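Local atomic coordinates of uncharacterized protein (Bacillus thuringiensis serovar kurstaki, PDB entry 4XE7), a protein that probably polymerises, like other ParM proteins of the bacterial actin family, into dynamic cytoskeletal filaments of the kind that segregate plasmid DNA. Residues 313-316 with 320-323; 116-121 with 165-170; 136-141 with 187-192; 266-271 with 302-307; 36-41 with 130-135. All coordinates share one frame; numbering follows the deposited sequence.

Interaction 1. Residues 313-316 with 320-323; sequences EKMI and TYKP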
# COMPACT_ATOMS: atom_id res chain seq x y z
N GLU A 313 14.43 -0.98 -10.87
CA GLU A 313 14.68 -2.25 -10.18
C GLU A 313 16.11 -2.70 -10.42
O GLU A 313 16.80 -3.13 -9.50
CB GLU A 313 13.72 -3.34 -10.66
CG GLU A 313 12.30 -3.21 -10.14
CD GLU A 313 11.42 -4.36 -10.60
OE1 GLU A 313 11.96 -5.37 -11.11
OE2 GLU A 313 10.18 -4.26 -10.45
N LYS A 314 16.55 -2.58 -11.67
CA LYS A 314 17.91 -2.93 -12.05
C LYS A 314 18.92 -2.02 -11.37
O LYS A 314 19.99 -2.46 -10.98
CB LYS A 314 18.10 -2.85 -13.56
CG LYS A 314 17.18 -3.73 -14.38
CD LYS A 314 17.53 -3.55 -15.84
CE LYS A 314 16.53 -4.14 -16.77
NZ LYS A 314 16.85 -3.73 -18.17
N MET A 315 18.57 -0.74 -11.25
CA MET A 315 19.44 0.22 -10.58
C MET A 315 19.56 -0.15 -9.09
O MET A 315 20.64 -0.12 -8.53
CB MET A 315 18.92 1.66 -10.72
CG MET A 315 18.79 2.20 -12.15
SD MET A 315 18.53 4.01 -12.22
CE MET A 315 20.18 4.61 -11.99
N ILE A 316 18.44 -0.50 -8.47
CA ILE A 316 18.43 -0.85 -7.05
C ILE A 316 19.25 -2.12 -6.78
O ILE A 316 19.90 -2.23 -5.74
CB ILE A 316 16.99 -1.02 -6.54
CG1 ILE A 316 16.28 0.34 -6.56
CG2 ILE A 316 16.97 -1.63 -5.14
CD1 ILE A 316 14.79 0.28 -6.19
N THR A 320 26.12 0.07 -10.20
CA THR A 320 26.90 0.43 -11.38
C THR A 320 26.07 0.37 -12.65
O THR A 320 26.54 0.78 -13.71
CB THR A 320 28.14 -0.47 -11.57
OG1 THR A 320 27.71 -1.81 -11.86
CG2 THR A 320 29.00 -0.46 -10.30
N TYR A 321 24.85 -0.14 -12.54
CA TYR A 321 24.01 -0.29 -13.73
C TYR A 321 23.63 1.08 -14.31
O TYR A 321 23.24 1.99 -13.59
CB TYR A 321 22.77 -1.12 -13.42
CG TYR A 321 21.84 -1.20 -14.60
CD1 TYR A 321 22.19 -1.90 -15.76
CD2 TYR A 321 20.62 -0.54 -14.58
CE1 TYR A 321 21.35 -1.95 -16.85
CE2 TYR A 321 19.76 -0.59 -15.66
CZ TYR A 321 20.12 -1.29 -16.79
OH TYR A 321 19.26 -1.32 -17.87
N LYS A 322 23.80 1.23 -15.62
CA LYS A 322 23.44 2.46 -16.30
C LYS A 322 22.14 2.24 -17.05
O LYS A 322 22.09 1.41 -17.96
CB LYS A 322 24.54 2.89 -17.28
CG LYS A 322 25.90 3.17 -16.63
CD LYS A 322 25.81 4.32 -15.63
CE LYS A 322 27.19 4.86 -15.28
NZ LYS A 322 28.03 3.84 -14.58
N PRO A 323 21.09 2.98 -16.68
CA PRO A 323 19.76 2.70 -17.23
C PRO A 323 19.55 3.15 -18.67
O PRO A 323 20.17 4.10 -19.14
CB PRO A 323 18.83 3.48 -16.29
CG PRO A 323 19.65 4.62 -15.81
CD PRO A 323 21.05 4.07 -15.68
O HOH W 1 19.62 -4.06 -19.22

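Interaction 2. Residues 116-121 with 165-170; sequences DKFSQK and EQILEM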
# COMPACT_ATOMS: atom_id res chain seq x y z
N ASP A 116 -14.40 9.67 12.29
CA ASP A 116 -14.05 8.55 13.16
C ASP A 116 -14.36 7.22 12.47
O ASP A 116 -15.51 6.93 12.16
CB ASP A 116 -14.82 8.65 14.47
CG ASP A 116 -14.35 7.65 15.50
OD1 ASP A 116 -13.18 7.24 15.43
OD2 ASP A 116 -15.16 7.28 16.39
N LYS A 117 -13.33 6.41 12.24
CA LYS A 117 -13.48 5.16 11.47
C LYS A 117 -14.47 4.18 12.09
O LYS A 117 -15.24 3.54 11.38
CB LYS A 117 -12.13 4.46 11.32
CG LYS A 117 -11.26 5.02 10.23
CD LYS A 117 -9.98 4.21 10.13
CE LYS A 117 -9.15 4.66 8.95
NZ LYS A 117 -8.86 6.12 9.02
N PHE A 118 -14.46 4.07 13.41
CA PHE A 118 -15.21 2.98 14.02
C PHE A 118 -16.39 3.42 14.89
O PHE A 118 -16.84 2.69 15.78
CB PHE A 118 -14.24 2.10 14.81
CG PHE A 118 -13.21 1.42 13.94
CD1 PHE A 118 -11.88 1.80 13.99
CD2 PHE A 118 -13.60 0.44 13.04
CE1 PHE A 118 -10.94 1.18 13.17
CE2 PHE A 118 -12.67 -0.18 12.22
CZ PHE A 118 -11.34 0.19 12.28
N SER A 119 -16.94 4.60 14.58
CA SER A 119 -18.22 5.03 15.13
C SER A 119 -19.31 4.10 14.61
O SER A 119 -19.09 3.35 13.65
CB SER A 119 -18.53 6.47 14.74
OG SER A 119 -18.81 6.57 13.35
N GLN A 120 -20.50 4.14 15.21
CA GLN A 120 -21.57 3.25 14.80
C GLN A 120 -22.02 3.51 13.36
O GLN A 120 -22.44 2.58 12.66
CB GLN A 120 -22.75 3.35 15.76
CG GLN A 120 -22.45 2.76 17.13
CD GLN A 120 -23.41 1.65 17.52
OE1 GLN A 120 -23.04 0.47 17.55
NE2 GLN A 120 -24.64 2.03 17.85
N LYS A 121 -21.92 4.75 12.90
CA LYS A 121 -22.32 5.07 11.53
C LYS A 121 -21.24 4.69 10.50
O LYS A 121 -21.57 4.38 9.36
CB LYS A 121 -22.66 6.57 11.41
CG LYS A 121 -21.45 7.49 11.24
CD LYS A 121 -21.74 8.67 10.32
CE LYS A 121 -20.54 9.63 10.25
NZ LYS A 121 -19.92 9.90 11.58
N GLU A 165 -7.74 -1.07 23.76
CA GLU A 165 -8.44 -2.27 24.18
C GLU A 165 -9.89 -2.25 23.71
O GLU A 165 -10.53 -3.30 23.62
CB GLU A 165 -8.33 -2.42 25.70
CG GLU A 165 -6.87 -2.34 26.16
CD GLU A 165 -6.67 -1.57 27.46
OE1 GLU A 165 -7.11 -2.05 28.52
OE2 GLU A 165 -6.08 -0.46 27.40
N GLN A 166 -10.39 -1.06 23.38
CA GLN A 166 -11.72 -0.90 22.79
C GLN A 166 -11.77 -1.34 21.33
O GLN A 166 -12.73 -1.96 20.90
CB GLN A 166 -12.19 0.55 22.90
CG GLN A 166 -12.54 0.97 24.32
CD GLN A 166 -11.32 1.31 25.17
OE1 GLN A 166 -10.41 0.49 25.35
NE2 GLN A 166 -11.30 2.53 25.69
N ILE A 167 -10.73 -1.00 20.58
CA ILE A 167 -10.61 -1.48 19.21
C ILE A 167 -10.57 -3.00 19.21
O ILE A 167 -11.29 -3.66 18.46
CB ILE A 167 -9.35 -0.94 18.52
CG1 ILE A 167 -9.44 0.58 18.35
CG2 ILE A 167 -9.12 -1.64 17.18
CD1 ILE A 167 -10.64 1.05 17.54
N LEU A 168 -9.72 -3.55 20.07
CA LEU A 168 -9.55 -4.99 20.13
C LEU A 168 -10.83 -5.70 20.57
O LEU A 168 -11.12 -6.79 20.08
CB LEU A 168 -8.39 -5.34 21.06
CG LEU A 168 -6.97 -4.97 20.59
CD1 LEU A 168 -5.95 -5.33 21.65
CD2 LEU A 168 -6.61 -5.64 19.25
N GLU A 169 -11.58 -5.08 21.48
CA GLU A 169 -12.80 -5.66 22.04
C GLU A 169 -13.91 -5.74 21.00
O GLU A 169 -14.72 -6.68 20.99
CB GLU A 169 -13.28 -4.83 23.24
CG GLU A 169 -12.96 -5.43 24.59
CD GLU A 169 -13.63 -6.78 24.79
OE1 GLU A 169 -14.74 -6.98 24.24
OE2 GLU A 169 -13.05 -7.63 25.50
N MET A 170 -13.96 -4.72 20.15
CA MET A 170 -14.82 -4.71 18.98
C MET A 170 -14.55 -5.94 18.10
O MET A 170 -15.48 -6.57 17.59
CB MET A 170 -14.59 -3.42 18.19
CG MET A 170 -15.48 -3.20 16.97
SD MET A 170 -14.95 -1.75 16.01
CE MET A 170 -16.52 -0.93 15.77

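Interaction 3. Residues 136-141 with 187-192; sequences VAAARI and KKIKIT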
# COMPACT_ATOMS: atom_id res chain seq x y z
N VAL A 136 -9.69 -13.35 2.24
CA VAL A 136 -8.95 -13.59 1.00
C VAL A 136 -7.58 -14.21 1.29
O VAL A 136 -7.17 -15.17 0.62
CB VAL A 136 -8.77 -12.29 0.18
CG1 VAL A 136 -7.91 -12.56 -1.08
CG2 VAL A 136 -10.14 -11.74 -0.23
N ALA A 137 -6.87 -13.69 2.28
CA ALA A 137 -5.57 -14.27 2.66
C ALA A 137 -5.73 -15.70 3.15
O ALA A 137 -4.89 -16.57 2.87
CB ALA A 137 -4.90 -13.45 3.72
N ALA A 138 -6.80 -15.94 3.91
CA ALA A 138 -7.03 -17.28 4.44
C ALA A 138 -7.31 -18.23 3.28
O ALA A 138 -6.79 -19.35 3.24
CB ALA A 138 -8.16 -17.27 5.46
N ALA A 139 -8.11 -17.77 2.32
CA ALA A 139 -8.37 -18.51 1.09
C ALA A 139 -7.07 -18.80 0.33
O ALA A 139 -6.85 -19.93 -0.10
CB ALA A 139 -9.35 -17.76 0.20
N ARG A 140 -6.21 -17.79 0.19
CA ARG A 140 -4.94 -17.93 -0.53
C ARG A 140 -4.03 -19.00 0.05
O ARG A 140 -3.30 -19.66 -0.67
CB ARG A 140 -4.18 -16.61 -0.56
CG ARG A 140 -4.80 -15.57 -1.46
CD ARG A 140 -3.93 -14.33 -1.53
NE ARG A 140 -4.49 -13.37 -2.47
CZ ARG A 140 -3.85 -12.31 -2.91
NH1 ARG A 140 -2.62 -12.06 -2.48
NH2 ARG A 140 -4.45 -11.48 -3.77
N ILE A 141 -4.06 -19.17 1.36
CA ILE A 141 -3.18 -20.13 1.98
C ILE A 141 -3.92 -21.42 2.30
O ILE A 141 -3.43 -22.28 3.03
CB ILE A 141 -2.52 -19.52 3.23
CG1 ILE A 141 -3.50 -19.39 4.39
CG2 ILE A 141 -1.95 -18.15 2.89
CD1 ILE A 141 -2.88 -18.79 5.63
N LYS A 187 -16.78 -20.88 -0.89
CA LYS A 187 -15.95 -21.01 0.30
C LYS A 187 -16.44 -20.13 1.43
O LYS A 187 -16.80 -18.97 1.22
CB LYS A 187 -14.49 -20.70 -0.02
CG LYS A 187 -13.74 -21.86 -0.64
CD LYS A 187 -12.28 -21.51 -0.92
CE LYS A 187 -11.59 -22.60 -1.72
NZ LYS A 187 -11.52 -23.88 -0.97
N LYS A 188 -16.43 -20.69 2.63
CA LYS A 188 -16.80 -19.97 3.84
C LYS A 188 -15.64 -19.99 4.82
O LYS A 188 -15.23 -21.05 5.27
CB LYS A 188 -18.05 -20.59 4.46
CG LYS A 188 -18.62 -19.83 5.62
CD LYS A 188 -20.11 -20.14 5.79
CE LYS A 188 -20.67 -19.55 7.07
NZ LYS A 188 -22.12 -19.84 7.23
N ILE A 189 -15.09 -18.83 5.16
CA ILE A 189 -13.94 -18.80 6.06
C ILE A 189 -14.36 -18.43 7.48
O ILE A 189 -15.03 -17.43 7.71
CB ILE A 189 -12.84 -17.82 5.55
CG1 ILE A 189 -12.02 -18.47 4.43
CG2 ILE A 189 -11.84 -17.54 6.65
CD1 ILE A 189 -12.68 -18.58 3.10
N LYS A 190 -13.97 -19.26 8.44
CA LYS A 190 -14.27 -19.01 9.83
C LYS A 190 -13.09 -18.36 10.53
O LYS A 190 -12.01 -18.94 10.64
CB LYS A 190 -14.67 -20.31 10.52
CG LYS A 190 -14.99 -20.18 11.98
CD LYS A 190 -15.55 -21.48 12.52
CE LYS A 190 -15.42 -21.57 14.03
NZ LYS A 190 -16.05 -22.82 14.55
N ILE A 191 -13.30 -17.14 11.02
CA ILE A 191 -12.23 -16.34 11.61
C ILE A 191 -12.45 -16.19 13.09
O ILE A 191 -13.49 -15.69 13.53
CB ILE A 191 -12.16 -14.92 10.97
CG1 ILE A 191 -11.78 -15.02 9.49
CG2 ILE A 191 -11.22 -13.99 11.76
CD1 ILE A 191 -12.14 -13.76 8.67
N THR A 192 -11.46 -16.60 13.87
CA THR A 192 -11.54 -16.40 15.30
C THR A 192 -10.42 -15.47 15.76
O THR A 192 -9.24 -15.73 15.51
CB THR A 192 -11.46 -17.73 16.06
OG1 THR A 192 -12.44 -18.62 15.53
CG2 THR A 192 -11.70 -17.51 17.55

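Interaction 4. Residues 266-271 with 302-307; sequences KYIDEI and DFIQRL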
# COMPACT_ATOMS: atom_id res chain seq x y z
N LYS A 266 3.94 16.73 -11.71
CA LYS A 266 4.36 17.74 -12.68
C LYS A 266 5.65 17.36 -13.42
O LYS A 266 5.83 17.76 -14.57
CB LYS A 266 4.53 19.09 -11.99
CG LYS A 266 3.41 19.37 -10.99
CD LYS A 266 2.97 20.82 -11.01
CE LYS A 266 1.68 20.99 -10.24
NZ LYS A 266 1.29 22.43 -10.16
N TYR A 267 6.53 16.58 -12.79
CA TYR A 267 7.80 16.19 -13.42
C TYR A 267 7.56 15.13 -14.48
O TYR A 267 8.16 15.16 -15.57
CB TYR A 267 8.81 15.67 -12.37
CG TYR A 267 9.17 16.73 -11.35
CD1 TYR A 267 10.30 17.53 -11.51
CD2 TYR A 267 8.34 16.97 -10.24
CE1 TYR A 267 10.61 18.53 -10.57
CE2 TYR A 267 8.63 17.96 -9.32
CZ TYR A 267 9.77 18.73 -9.49
OH TYR A 267 10.06 19.71 -8.56
N ILE A 268 6.67 14.21 -14.17
CA ILE A 268 6.27 13.16 -15.11
C ILE A 268 5.52 13.77 -16.30
O ILE A 268 5.77 13.39 -17.45
CB ILE A 268 5.42 12.09 -14.38
CG1 ILE A 268 6.35 11.28 -13.45
CG2 ILE A 268 4.66 11.22 -15.40
CD1 ILE A 268 5.64 10.47 -12.34
N ASP A 269 4.65 14.74 -16.04
CA ASP A 269 3.90 15.37 -17.13
C ASP A 269 4.85 16.00 -18.12
O ASP A 269 4.66 15.86 -19.34
CB ASP A 269 2.92 16.41 -16.61
CG ASP A 269 1.81 15.79 -15.77
OD1 ASP A 269 1.61 14.57 -15.89
OD2 ASP A 269 1.15 16.52 -15.01
N GLU A 270 5.88 16.67 -17.60
CA GLU A 270 6.85 17.33 -18.46
C GLU A 270 7.63 16.31 -19.28
O GLU A 270 7.88 16.52 -20.48
CB GLU A 270 7.80 18.18 -17.63
CG GLU A 270 8.77 18.99 -18.46
CD GLU A 270 9.54 20.01 -17.63
OE1 GLU A 270 9.58 19.85 -16.38
OE2 GLU A 270 10.09 20.95 -18.22
N ILE A 271 8.02 15.21 -18.63
CA ILE A 271 8.68 14.11 -19.34
C ILE A 271 7.79 13.55 -20.46
O ILE A 271 8.24 13.36 -21.59
CB ILE A 271 9.06 12.96 -18.37
CG1 ILE A 271 10.28 13.36 -17.55
CG2 ILE A 271 9.36 11.66 -19.13
CD1 ILE A 271 10.45 12.53 -16.29
N ASP A 302 0.78 4.33 -16.02
CA ASP A 302 1.23 3.56 -17.17
C ASP A 302 2.74 3.78 -17.48
O ASP A 302 3.53 2.84 -17.66
CB ASP A 302 0.37 3.95 -18.37
CG ASP A 302 0.48 2.99 -19.51
OD1 ASP A 302 0.55 1.77 -19.24
OD2 ASP A 302 0.48 3.45 -20.68
N PHE A 303 3.13 5.05 -17.52
CA PHE A 303 4.53 5.41 -17.71
C PHE A 303 5.41 4.88 -16.55
O PHE A 303 6.49 4.34 -16.80
CB PHE A 303 4.61 6.94 -17.87
CG PHE A 303 5.98 7.51 -17.63
CD1 PHE A 303 6.89 7.62 -18.66
CD2 PHE A 303 6.34 7.96 -16.36
CE1 PHE A 303 8.15 8.17 -18.44
CE2 PHE A 303 7.60 8.52 -16.13
CZ PHE A 303 8.51 8.61 -17.17
N ILE A 304 4.96 5.02 -15.30
CA ILE A 304 5.72 4.47 -14.19
C ILE A 304 5.87 2.95 -14.30
O ILE A 304 6.98 2.41 -14.23
CB ILE A 304 5.10 4.84 -12.81
CG1 ILE A 304 5.19 6.34 -12.55
CG2 ILE A 304 5.80 4.09 -11.67
CD1 ILE A 304 6.58 6.81 -12.22
N GLN A 305 4.75 2.25 -14.48
CA GLN A 305 4.78 0.78 -14.45
C GLN A 305 5.53 0.18 -15.64
O GLN A 305 6.31 -0.77 -15.46
CB GLN A 305 3.36 0.20 -14.40
CG GLN A 305 2.58 0.56 -13.14
CD GLN A 305 3.35 0.29 -11.84
OE1 GLN A 305 3.53 1.19 -11.01
NE2 GLN A 305 3.80 -0.95 -11.67
N ARG A 306 5.30 0.70 -16.85
CA ARG A 306 5.89 0.09 -18.05
C ARG A 306 7.32 0.54 -18.36
O ARG A 306 8.18 -0.28 -18.71
CB ARG A 306 5.01 0.37 -19.28
CG ARG A 306 3.88 -0.62 -19.47
CD ARG A 306 2.79 -0.02 -20.32
NE ARG A 306 3.25 0.21 -21.68
CZ ARG A 306 2.98 1.30 -22.38
NH1 ARG A 306 2.24 2.27 -21.86
NH2 ARG A 306 3.44 1.42 -23.61
N LEU A 307 7.58 1.84 -18.26
CA LEU A 307 8.88 2.38 -18.63
C LEU A 307 9.85 2.48 -17.45
O LEU A 307 10.98 1.98 -17.54
CB LEU A 307 8.73 3.77 -19.26
CG LEU A 307 10.04 4.39 -19.81
CD1 LEU A 307 10.63 3.50 -20.91
CD2 LEU A 307 9.82 5.80 -20.35

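Interaction 5. Residues 36-41 with 130-135; sequences FAIPTV and LFTSMA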
# COMPACT_ATOMS: atom_id res chain seq x y z
N PHE A 36 -1.70 -7.17 -0.22
CA PHE A 36 -2.62 -6.56 -1.18
C PHE A 36 -3.46 -5.49 -0.48
O PHE A 36 -3.45 -5.35 0.75
CB PHE A 36 -3.51 -7.60 -1.85
CG PHE A 36 -4.38 -8.39 -0.90
CD1 PHE A 36 -3.94 -9.61 -0.40
CD2 PHE A 36 -5.63 -7.92 -0.52
CE1 PHE A 36 -4.73 -10.34 0.48
CE2 PHE A 36 -6.45 -8.66 0.34
CZ PHE A 36 -5.98 -9.86 0.85
N ALA A 37 -4.18 -4.72 -1.29
CA ALA A 37 -5.02 -3.64 -0.81
C ALA A 37 -6.45 -3.81 -1.33
O ALA A 37 -6.66 -4.13 -2.50
CB ALA A 37 -4.48 -2.31 -1.25
N ILE A 38 -7.42 -3.58 -0.46
CA ILE A 38 -8.81 -3.55 -0.88
C ILE A 38 -9.34 -2.14 -0.69
O ILE A 38 -9.33 -1.63 0.43
CB ILE A 38 -9.66 -4.57 -0.09
CG1 ILE A 38 -9.11 -5.98 -0.29
CG2 ILE A 38 -11.12 -4.51 -0.55
CD1 ILE A 38 -9.93 -7.10 0.40
N PRO A 39 -9.79 -1.50 -1.77
CA PRO A 39 -10.30 -0.13 -1.59
C PRO A 39 -11.50 -0.11 -0.64
O PRO A 39 -12.35 -1.03 -0.61
CB PRO A 39 -10.70 0.31 -3.01
CG PRO A 39 -10.01 -0.67 -3.94
CD PRO A 39 -9.90 -1.95 -3.17
N THR A 40 -11.56 0.95 0.16
CA THR A 40 -12.56 1.06 1.20
C THR A 40 -13.88 1.55 0.60
O THR A 40 -14.30 2.70 0.75
CB THR A 40 -12.06 1.98 2.30
OG1 THR A 40 -10.75 1.53 2.68
CG2 THR A 40 -12.99 1.96 3.52
N VAL A 41 -14.52 0.62 -0.11
CA VAL A 41 -15.74 0.89 -0.82
C VAL A 41 -16.64 -0.32 -0.69
O VAL A 41 -16.22 -1.44 -1.01
CB VAL A 41 -15.50 1.14 -2.32
CG1 VAL A 41 -16.82 1.43 -3.00
CG2 VAL A 41 -14.53 2.29 -2.52
N LEU A 130 -11.92 -4.99 6.02
CA LEU A 130 -10.93 -5.65 6.88
C LEU A 130 -11.18 -7.15 6.95
O LEU A 130 -10.27 -7.95 6.70
CB LEU A 130 -10.95 -5.03 8.29
CG LEU A 130 -10.31 -5.84 9.42
CD1 LEU A 130 -8.76 -5.77 9.36
CD2 LEU A 130 -10.80 -5.40 10.77
N PHE A 131 -12.41 -7.56 7.28
CA PHE A 131 -12.72 -8.98 7.38
C PHE A 131 -12.56 -9.67 6.05
O PHE A 131 -12.11 -10.82 5.97
CB PHE A 131 -14.15 -9.20 7.91
CG PHE A 131 -14.31 -8.85 9.36
CD1 PHE A 131 -13.28 -9.06 10.25
CD2 PHE A 131 -15.50 -8.32 9.83
CE1 PHE A 131 -13.43 -8.74 11.60
CE2 PHE A 131 -15.66 -8.00 11.17
CZ PHE A 131 -14.63 -8.21 12.05
N THR A 132 -12.93 -8.97 4.99
CA THR A 132 -12.79 -9.51 3.64
C THR A 132 -11.32 -9.74 3.32
O THR A 132 -10.97 -10.77 2.71
CB THR A 132 -13.43 -8.58 2.59
OG1 THR A 132 -14.83 -8.48 2.85
CG2 THR A 132 -13.22 -9.12 1.19
N SER A 133 -10.45 -8.82 3.73
CA SER A 133 -9.03 -8.97 3.45
C SER A 133 -8.48 -10.21 4.18
O SER A 133 -7.71 -10.99 3.60
CB SER A 133 -8.24 -7.71 3.84
OG SER A 133 -8.03 -7.63 5.25
N MET A 134 -8.90 -10.40 5.43
CA MET A 134 -8.56 -11.60 6.19
C MET A 134 -9.01 -12.87 5.48
O MET A 134 -8.29 -13.87 5.46
CB MET A 134 -9.20 -11.58 7.58
CG MET A 134 -8.65 -10.57 8.56
SD MET A 134 -9.58 -10.60 10.11
CE MET A 134 -8.63 -9.37 11.02
N ALA A 135 -10.23 -12.85 4.95
CA ALA A 135 -10.80 -14.02 4.28
C ALA A 135 -10.08 -14.37 3.00
O ALA A 135 -9.89 -15.55 2.69
CB ALA A 135 -12.30 -13.80 3.98

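Interaction 1. Residues 313-316 with 320-323
The backbones come closest where Met315, on the last turns of helix 300-317, faces Tyr321 in the loop that follows, with Met315 CA and Tyr321 CA 5.6 Å apart. The tyrosine ring lies obliquely against the helix. Tyr321 CE2 meets Lys314 CB at 3.5 Å, and farther out Lys314 CD lies against Tyr321 CZ at 3.6 Å. The lysine chain is extended beyond CG, carrying it obliquely across the ring toward the phenol oxygen. There Lys314 NZ makes a weak hydrogen bond to Tyr321 OH at 3.4 Å, and water 1 bridges the same two atoms, accepting from NZ and donating to OH. The stronger partner of both is Glu311, one turn before Lys314, in a salt bridge with the lysine and a hydrogen bond with Tyr321. This is the chain doubling back on its own helix before strand 326-329, in an actin-like fold. Next along the helix, Met315 CG touches Tyr321 CD2 at 4.1 Å. A bend at its last torsion (chi3 80°) turns the methionine methyl to the proline, where Met315 SD meets Pro323 CG and Met315 CE meets Pro323 CD, both at 3.8 Å. Tyr378 and Ala379 of helix 378-381 touch this buried methionine.

Interaction 2. Residues 116-121 with 165-170
The shortest hydrogen bond within the two segments is a helical one, Glu169 N to Glu165 O at 3.0 Å; with Met170 N to Gln166 O at 3.1 Å it shapes the turn from which Ile167 and Met170 reach across to Phe118. At the centre is a Met-aromatic contact between helix 164-171 and a type I beta turn, Asp116 to Ser119, in the long connection leading to helix 123-140. Phe118 is the third residue of that turn and points its side chain at the helix. No hydrogen bond joins the two segments, and the contact is packing of sulfur and carbon, mostly on the ring. Met170 SD sits 4.7 Å from the centroid of the Phe118 ring and 44° off its normal, an oblique approach whose closest ring atom is Phe118 CD2. The methionine is extended as far as the sulfur, with CG opposite the backbone N (chi1 -176°), and then bends to turn its methyl. One turn earlier on the helix, Ile167 CD1 touches Phe118 CD1 at 3.8 Å, its side chain set roughly at a right angle to the phenylalanine. Lys117 CB covers one face of the ring near the rim. Around this group, His126 and Leu127 of helix 123-140 also touch Phe118, as does Thr17, from the strand that in actin relatives leads into the first phosphate-binding loop. Arg162 touches both Phe118 and Ile167, and its guanidinium forms a salt bridge with Asp116. The methionine methyl ends against the turn, Met170 CE lying 3.6 Å from the backbone Phe118 O.

Interaction 3. Residues 136-141 with 187-192
Ala138 and Ile189 meet where helix 123-140 lies on the large mixed sheet, a helix-on-sheet layer of the actin-like fold. The apolar contacts are few. Ala138 projects its methyl at the strand, and Ala138 CB stands 3.9 Å from Ile189 CG2, with Ile189 CG1 a little farther off at 4.2 Å. The isoleucine straddles two helix positions: while CG2 and CG1 both face the Ala138 methyl, the end of the longer branch, turned by chi2 of 74°, reaches toward the neighbouring alanine. With two small methyls on the helix, the backbones come close, Ala138 CA and Ile189 CA being 7.3 Å apart. Phe179 of the adjoining strand 173-179 packs on Ile189, and Val146 of strand 145-154 packs on Ala138, so the contact spreads over three strands.

Polar bonding runs within each layer and none crosses between these two segments. Backbone bonds tie Ile189 to Val177 on one neighbouring strand and Lys190 to Glu144 and Val146 on the other side. In the helix, Arg140 N bonds Val136 O at 2.8 Å, just before the chain leaves helical geometry at Ile141. At the helix end the Arg140 guanidinium forms salt bridges with Glu34, Asp67 and Asp69. One residue past Ala138, Ile189 CD1 only grazes Ala139 CB, at 4.5 Å.

Interaction 4. Residues 266-271 with 302-307
Phe303 is the hub: its ring is met by two isoleucines one helical turn apart, Ile268 and Ile271. Ile271 CG2 lies 3.7 Å from Phe303 CZ, at the far end of the ring, and Ile268 CG2 lies 3.8 Å from Phe303 CD2, nearer the ring's root. Both approaches are oblique to the ring plane, and Ile268 CG1 adds a looser touch on Phe303 CE2 at 4.0 Å. The ring extends across to them because CG stands opposite the backbone N (chi1 161°). Beside it the two delta methyls meet, Ile268 CD1 and Ile304 CD1 being 3.8 Å apart, their side chains crossing at about a right angle.

All of this is carbon against carbon, with no polar bond between the segments, and three of the four touching residues are buried. The two short helical segments run at 72° to each other with their axes 11.7 Å apart, a distance bridged by the long side chains. Around this patch lies a second shell: Asp269 forms a salt bridge with Arg300, which also packs on Ile268, so the helices are joined by charge next to the apolar patch. Tyr267 hydrogen-bonds Asp350 and stacks edge-to-face on Tyr347.

Helix 337-362 packs against this side through Ile339 and Val340 on Ile271, and helix 372-376 closes in through Phe376 on both Ile268 and Ile271.

Interaction 5. Residues 36-41 with 130-135
Phe36, the first residue of the strand segment, meets Ser133 on helix 123-140 with the rim of its ring. Its CG sits in the crowded position between backbone N and carbonyl carbon (chi1 60°), which brings the ring's edge to the helix: Phe36 CZ lies 3.4 Å from Ser133 O, close to the ring plane, and Phe36 CE2 4.0 Å from Ser133 CB. Two residues on, Ile38 points at the helix and drives CD1 into the angle between two residues there, 3.7 Å from Ser133 CA and 3.9 Å from Thr132 CG2. Ile38 CG1 also sits at the edge of the Phe36 ring, in its plane. Beyond, an inverse gamma turn centred on Thr40 interrupts the strand. The axes of strand 36-39 and helix 130-135 approach to 9.1 Å, their N-to-C directions 145° apart, part of the helix-on-sheet packing of an actin-like domain. Leu73 of strand 73-79 touches both Ile38 and Thr132.

Ser133 turns its hydroxyl back into the helix, where OG donates to Leu130 O at 2.7 Å, an oxygen that Met134 N also grips. With that hydroxyl satisfied, the serine offers carbon to the strand, while the ring's C-H edge facing Ser133 O is probably mildly favourable electrostatically.

From the N terminus, interaction 5 comes first, closing a long loop from strand 33-45 to helix 123-140. Interaction 2 opens inside that loop and ends after it, so the two cross; it ties the loop before helix 123-140 to helix 164-171. Interaction 3 starts just beyond interaction 5, follows it in series and crosses interaction 2. Interactions 3 and 5 share helix 123-140 and touch, Val136 packing on Phe36, and tie that helix to the large sheet. On the opposite side of the chain's centre from interaction 2, interaction 4 brings helix 300-317 back to helix 265-279 across 30 residues, and interaction 1 closes a tight three-residue return from the helix end to the following loop.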